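Local coordinates for putative peptide ABC-transport system periplasmic peptide-binding protein (PDB 4OEV) that binds nickel as an extracytoplasmic solute-binding protein of an ABC-type importer, and belongs to a family generally assigned to peptide transport, at residues Lys226-Glu229 against Asn230-Ile233; Pro200-Ala203 against Ser204-Lys208. All blocks are in the same frame, centred on the assembly; numbering follows the deposited sequence.

Contact 1 (Lys226-Glu229 against Asn230-Ile233); sequences KNDE and NFGI
Asp228 and Phe231 close a type I beta turn that leads from helix 223-226 into strand 231-236: the amide N of Phe231 donates to Asp228 O at 3.1 Å. The same aspartate makes an Asx turn within the beta turn, because Asn230 N donates to Asp228 OD2 over 2.9 Å, approaching on the anti side and 34° out of the carboxylate plane. Aspartate suits this first turn position, since its short side chain, with CG opposite the backbone N (chi1 -168°), folds back over the amides that follow. Its other oxygen is held too. A water donates to Asp228 OD1 at 2.6 Å and accepts from Asn230 ND2 at 3.1 Å, so an amide side chain serves well here, and Lys208 of helix 200-208 forms a salt bridge to OD1.

Packing against side chains comes in two places. Asp228 sets its carboxylate against the rim of the Phe231 ring, the two planes 88° apart, with OD1 3.4 Å from CE2; the electropositive ring edge should tolerate an acid there. Phe225 meets this ring edge-to-face. Farther back, where the turn has reversed the chain, branched Ile233 sends CD1 toward the backbone of Lys226, 4.0 Å from its CA.

Contact 2 (Pro200-Ala203 against Ser204-Lys208); sequences PSIA and SAELK
The amide N of Ser204 donates to Pro200 O over 2.8 Å, the shortest of the four i to i+4 bonds that join 200-203 to 204-208 within one alpha-helix. Proline fits the first turn, where a backbone N-H is not needed by any earlier turn, and Ser201 OG turns back to bond Asp199 just ahead of it. Ser204 CB also lies 3.1 Å from Pro200 O. The next bond, Ala205 N to Ser201 O, is longer at 3.3 Å; the one from Leu207 N to Ala203 O is 2.9 Å.

Side chains one turn apart meet on one flank. Ile202 and Glu206 run alongside each other, the CG2 branch of Ile202 4.1 Å from OE2, while Glu206 CG passes 3.4 Å from Ile202 O. With chi1 at -70° and the chain extended beyond CG, Glu206 carries its carboxylate outward to a salt bridge from OE1 to Lys195.

That pairing ties the helix to strand 191-196, whereas two buried residues face helix 223-226: Ser204, whose small side chain suits close packing on Ile224 and Phe225, and apolar Leu207, which also packs on Phe225.

How the contacts relate
Contact 2 comes first along the chain, and the turn of contact 1 folds back against its C-terminal end, their centres 13 Å apart. The join is partly ionic: Lys208 NZ reaches Asp228 OD1 at 2.7 Å, and the same ammonium also bonds Ile224 O, so one lysine ties the helix to both the short helix 223-226 and the turn after it. Packing adds to it: the Phe231 ring brings CZ to 3.3 Å from the carbonyl oxygen Leu207 O, and Phe225 is a neighbour shared by both contacts. Neither contact forms the nickel-oxalate site, where His26, His480 and His481 bind the metal; the side chain of Pro200 lies about 13 Å from nickel and from oxalate.

Contact 1 (Lys226-Glu229 against Asn230-Ile233)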
ATOM      1  N   LYS A 226       6.401  -5.449  26.082  1.00 41.49           N
ATOM      2  CA  LYS A 226       7.400  -6.530  26.119  1.00 42.36           C
ATOM      3  C   LYS A 226       7.437  -7.267  27.448  1.00 48.01           C
ATOM      4  O   LYS A 226       7.837  -8.427  27.484  1.00 51.55           O
ATOM      5  CB  LYS A 226       8.798  -5.995  25.834  1.00 43.76           C
ATOM      6  CG  LYS A 226       9.090  -5.664  24.358  1.00 44.86           C
ATOM      7  CD  LYS A 226      10.319  -4.722  24.277  1.00 59.17           C
ATOM      8  CE  LYS A 226      11.491  -5.305  23.487  1.00 60.90           C
ATOM      9  NZ  LYS A 226      11.764  -4.463  22.250  1.00 61.23           N
ATOM     10  N   ASN A 227       7.027  -6.620  28.541  1.00 45.96           N
ATOM     11  CA  ASN A 227       7.064  -7.309  29.834  1.00 50.00           C
ATOM     12  C   ASN A 227       5.667  -7.584  30.418  1.00 46.94           C
ATOM     13  O   ASN A 227       5.520  -7.854  31.615  1.00 46.49           O
ATOM     14  CB  ASN A 227       7.903  -6.512  30.848  1.00 52.29           C
ATOM     15  CG  ASN A 227       8.698  -7.417  31.728  1.00 63.62           C
ATOM     16  OD1 ASN A 227       9.381  -8.315  31.228  1.00 68.00           O
ATOM     17  ND2 ASN A 227       8.558  -7.263  33.053  1.00 67.73           N
ATOM     18  N   ASP A 228       4.649  -7.492  29.566  1.00 47.73           N
ATOM     19  CA  ASP A 228       3.266  -7.707  29.958  1.00 45.85           C
ATOM     20  C   ASP A 228       2.792  -9.053  29.431  1.00 43.55           C
ATOM     21  O   ASP A 228       2.553  -9.231  28.226  1.00 42.85           O
ATOM     22  CB  ASP A 228       2.365  -6.577  29.418  1.00 44.03           C
ATOM     23  CG  ASP A 228       0.954  -6.577  30.041  1.00 46.40           C
ATOM     24  OD1 ASP A 228       0.328  -5.501  30.044  1.00 47.84           O
ATOM     25  OD2 ASP A 228       0.452  -7.631  30.506  1.00 45.29           O
ATOM     26  N   GLU A 229       2.627 -10.000  30.344  1.00 45.75           N
ATOM     27  CA  GLU A 229       2.247 -11.377  29.967  1.00 48.16           C
ATOM     28  C   GLU A 229       0.844 -11.451  29.375  1.00 48.89           C
ATOM     29  O   GLU A 229       0.408 -12.531  28.884  1.00 48.17           O
ATOM     30  CB  GLU A 229       2.361 -12.336  31.189  1.00 50.66           C
ATOM     31  CG  GLU A 229       2.001 -11.727  32.557  1.00 58.04           C
ATOM     32  CD  GLU A 229       2.967 -10.569  33.030  1.00 83.28           C
ATOM     33  OE1 GLU A 229       4.134 -10.458  32.569  1.00 80.41           O
ATOM     34  OE2 GLU A 229       2.534  -9.736  33.850  1.00 84.58           O
ATOM     35  N   ASN A 230       0.086 -10.364  29.484  1.00 45.63           N
ATOM     36  CA  ASN A 230      -1.274 -10.394  28.958  1.00 45.98           C
ATOM     37  C   ASN A 230      -1.287 -10.286  27.455  1.00 47.24           C
ATOM     38  O   ASN A 230      -2.321 -10.553  26.831  1.00 45.15           O
ATOM     39  CB  ASN A 230      -2.140  -9.299  29.589  1.00 49.17           C
ATOM     40  CG  ASN A 230      -2.447  -9.574  31.071  1.00 54.17           C
ATOM     41  OD1 ASN A 230      -2.877 -10.681  31.441  1.00 52.88           O
ATOM     42  ND2 ASN A 230      -2.214  -8.577  31.925  1.00 55.77           N
ATOM     43  N   PHE A 231      -0.133  -9.953  26.869  1.00 44.62           N
ATOM     44  CA  PHE A 231      -0.027  -9.726  25.440  1.00 46.53           C
ATOM     45  C   PHE A 231       1.090 -10.516  24.786  1.00 47.88           C
ATOM     46  O   PHE A 231       2.101 -10.816  25.412  1.00 42.12           O
ATOM     47  CB  PHE A 231       0.186  -8.230  25.148  1.00 44.25           C
ATOM     48  CG  PHE A 231      -0.902  -7.369  25.694  1.00 45.65           C
ATOM     49  CD1 PHE A 231      -2.063  -7.173  24.967  1.00 41.71           C
ATOM     50  CD2 PHE A 231      -0.784  -6.789  26.956  1.00 45.23           C
ATOM     51  CE1 PHE A 231      -3.083  -6.382  25.462  1.00 44.64           C
ATOM     52  CE2 PHE A 231      -1.811  -6.010  27.467  1.00 46.11           C
ATOM     53  CZ  PHE A 231      -2.965  -5.805  26.710  1.00 42.82           C
ATOM     54  N   GLY A 232       0.876 -10.845  23.511  1.00 45.67           N
ATOM     55  CA  GLY A 232       1.922 -11.379  22.661  1.00 46.29           C
ATOM     56  C   GLY A 232       2.364 -10.326  21.642  1.00 43.47           C
ATOM     57  O   GLY A 232       1.673  -9.338  21.439  1.00 42.71           O
ATOM     58  N   ILE A 233       3.537 -10.505  21.043  1.00 43.19           N
ATOM     59  CA  ILE A 233       4.018  -9.593  19.996  1.00 40.13           C
ATOM     60  C   ILE A 233       4.548 -10.417  18.836  1.00 41.66           C
ATOM     61  O   ILE A 233       5.545 -11.114  18.976  1.00 45.42           O
ATOM     62  CB  ILE A 233       5.134  -8.660  20.499  1.00 38.42           C
ATOM     63  CG1 ILE A 233       4.678  -7.906  21.748  1.00 38.31           C
ATOM     64  CG2 ILE A 233       5.530  -7.693  19.387  1.00 41.00           C
ATOM     65  CD1 ILE A 233       5.814  -7.196  22.504  1.00 39.60           C
TER
HETATM   66  O   HOH W   1      -1.930  -5.612  31.243  1.00 43.95           O

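Contact 2 (Pro200-Ala203 against Ser204-Lys208)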
ATOM      1  N   PRO A 200      -1.055   5.263  17.142  1.00 33.57           N
ATOM      2  CA  PRO A 200      -0.655   4.058  17.890  1.00 33.62           C
ATOM      3  C   PRO A 200      -0.534   4.284  19.414  1.00 38.94           C
ATOM      4  O   PRO A 200      -0.616   3.311  20.201  1.00 36.96           O
ATOM      5  CB  PRO A 200       0.725   3.716  17.304  1.00 32.76           C
ATOM      6  CG  PRO A 200       1.279   5.109  16.800  1.00 31.58           C
ATOM      7  CD  PRO A 200       0.044   5.805  16.300  1.00 34.63           C
ATOM      8  N   SER A 201      -0.367   5.528  19.850  1.00 41.17           N
ATOM      9  CA  SER A 201      -0.340   5.756  21.293  1.00 42.00           C
ATOM     10  C   SER A 201      -1.762   5.528  21.844  1.00 41.14           C
ATOM     11  O   SER A 201      -1.959   5.085  22.983  1.00 37.58           O
ATOM     12  CB  SER A 201       0.185   7.173  21.611  1.00 43.96           C
ATOM     13  OG  SER A 201      -0.752   8.156  21.196  1.00 44.70           O
ATOM     14  N   ILE A 202      -2.771   5.815  21.022  1.00 42.92           N
ATOM     15  CA  ILE A 202      -4.148   5.580  21.432  1.00 46.22           C
ATOM     16  C   ILE A 202      -4.455   4.090  21.337  1.00 44.39           C
ATOM     17  O   ILE A 202      -5.080   3.533  22.228  1.00 45.24           O
ATOM     18  CB  ILE A 202      -5.146   6.420  20.593  1.00 55.88           C
ATOM     19  CG1 ILE A 202      -4.936   7.909  20.928  1.00 55.38           C
ATOM     20  CG2 ILE A 202      -6.613   5.986  20.854  1.00 45.15           C
ATOM     21  CD1 ILE A 202      -5.964   8.865  20.332  1.00 55.47           C
ATOM     22  N   ALA A 203      -3.974   3.442  20.277  1.00 44.20           N
ATOM     23  CA  ALA A 203      -4.116   1.991  20.140  1.00 42.69           C
ATOM     24  C   ALA A 203      -3.488   1.275  21.328  1.00 43.03           C
ATOM     25  O   ALA A 203      -4.041   0.337  21.870  1.00 44.12           O
ATOM     26  CB  ALA A 203      -3.439   1.509  18.855  1.00 37.56           C
ATOM     27  N   SER A 204      -2.309   1.741  21.702  1.00 41.90           N
ATOM     28  CA  SER A 204      -1.542   1.145  22.776  1.00 43.10           C
ATOM     29  C   SER A 204      -2.365   1.162  24.058  1.00 43.29           C
ATOM     30  O   SER A 204      -2.491   0.148  24.797  1.00 44.62           O
ATOM     31  CB  SER A 204      -0.214   1.931  22.893  1.00 48.16           C
ATOM     32  OG  SER A 204       0.645   1.331  23.825  1.00 52.62           O
ATOM     33  N   ALA A 205      -2.990   2.304  24.312  1.00 44.56           N
ATOM     34  CA  ALA A 205      -3.794   2.483  25.527  1.00 45.05           C
ATOM     35  C   ALA A 205      -5.013   1.603  25.524  1.00 44.93           C
ATOM     36  O   ALA A 205      -5.490   1.182  26.578  1.00 43.93           O
ATOM     37  CB  ALA A 205      -4.217   3.898  25.663  1.00 44.52           C
ATOM     38  N   GLU A 206      -5.598   1.411  24.341  1.00 43.53           N
ATOM     39  CA  GLU A 206      -6.805   0.621  24.261  1.00 43.73           C
ATOM     40  C   GLU A 206      -6.490  -0.866  24.367  1.00 43.60           C
ATOM     41  O   GLU A 206      -7.319  -1.656  24.843  1.00 45.94           O
ATOM     42  CB  GLU A 206      -7.589   0.960  22.988  1.00 46.37           C
ATOM     43  CG  GLU A 206      -8.180   2.362  23.082  1.00 48.83           C
ATOM     44  CD  GLU A 206      -9.395   2.590  22.220  1.00 51.52           C
ATOM     45  OE1 GLU A 206      -9.979   1.617  21.691  1.00 53.48           O
ATOM     46  OE2 GLU A 206      -9.786   3.766  22.087  1.00 53.18           O
ATOM     47  N   LEU A 207      -5.293  -1.268  23.976  1.00 40.75           N
ATOM     48  CA  LEU A 207      -4.873  -2.623  24.295  1.00 42.24           C
ATOM     49  C   LEU A 207      -4.823  -2.767  25.808  1.00 43.47           C
ATOM     50  O   LEU A 207      -5.417  -3.682  26.381  1.00 43.43           O
ATOM     51  CB  LEU A 207      -3.505  -2.944  23.695  1.00 39.83           C
ATOM     52  CG  LEU A 207      -3.547  -3.288  22.205  1.00 39.01           C
ATOM     53  CD1 LEU A 207      -2.145  -3.256  21.579  1.00 39.19           C
ATOM     54  CD2 LEU A 207      -4.225  -4.646  22.024  1.00 39.95           C
ATOM     55  N   LYS A 208      -4.152  -1.810  26.454  1.00 43.97           N
ATOM     56  CA  LYS A 208      -3.956  -1.869  27.899  1.00 45.58           C
ATOM     57  C   LYS A 208      -5.240  -1.834  28.694  1.00 47.53           C
ATOM     58  O   LYS A 208      -5.372  -2.574  29.662  1.00 49.90           O
ATOM     59  CB  LYS A 208      -3.042  -0.720  28.329  1.00 46.81           C
ATOM     60  CG  LYS A 208      -1.590  -0.961  28.003  1.00 46.82           C
ATOM     61  CD  LYS A 208      -0.946  -1.945  29.008  1.00 49.81           C
ATOM     62  CE  LYS A 208       0.543  -2.149  28.686  1.00 48.89           C
ATOM     63  NZ  LYS A 208       1.299  -2.979  29.675  1.00 44.61           N
TER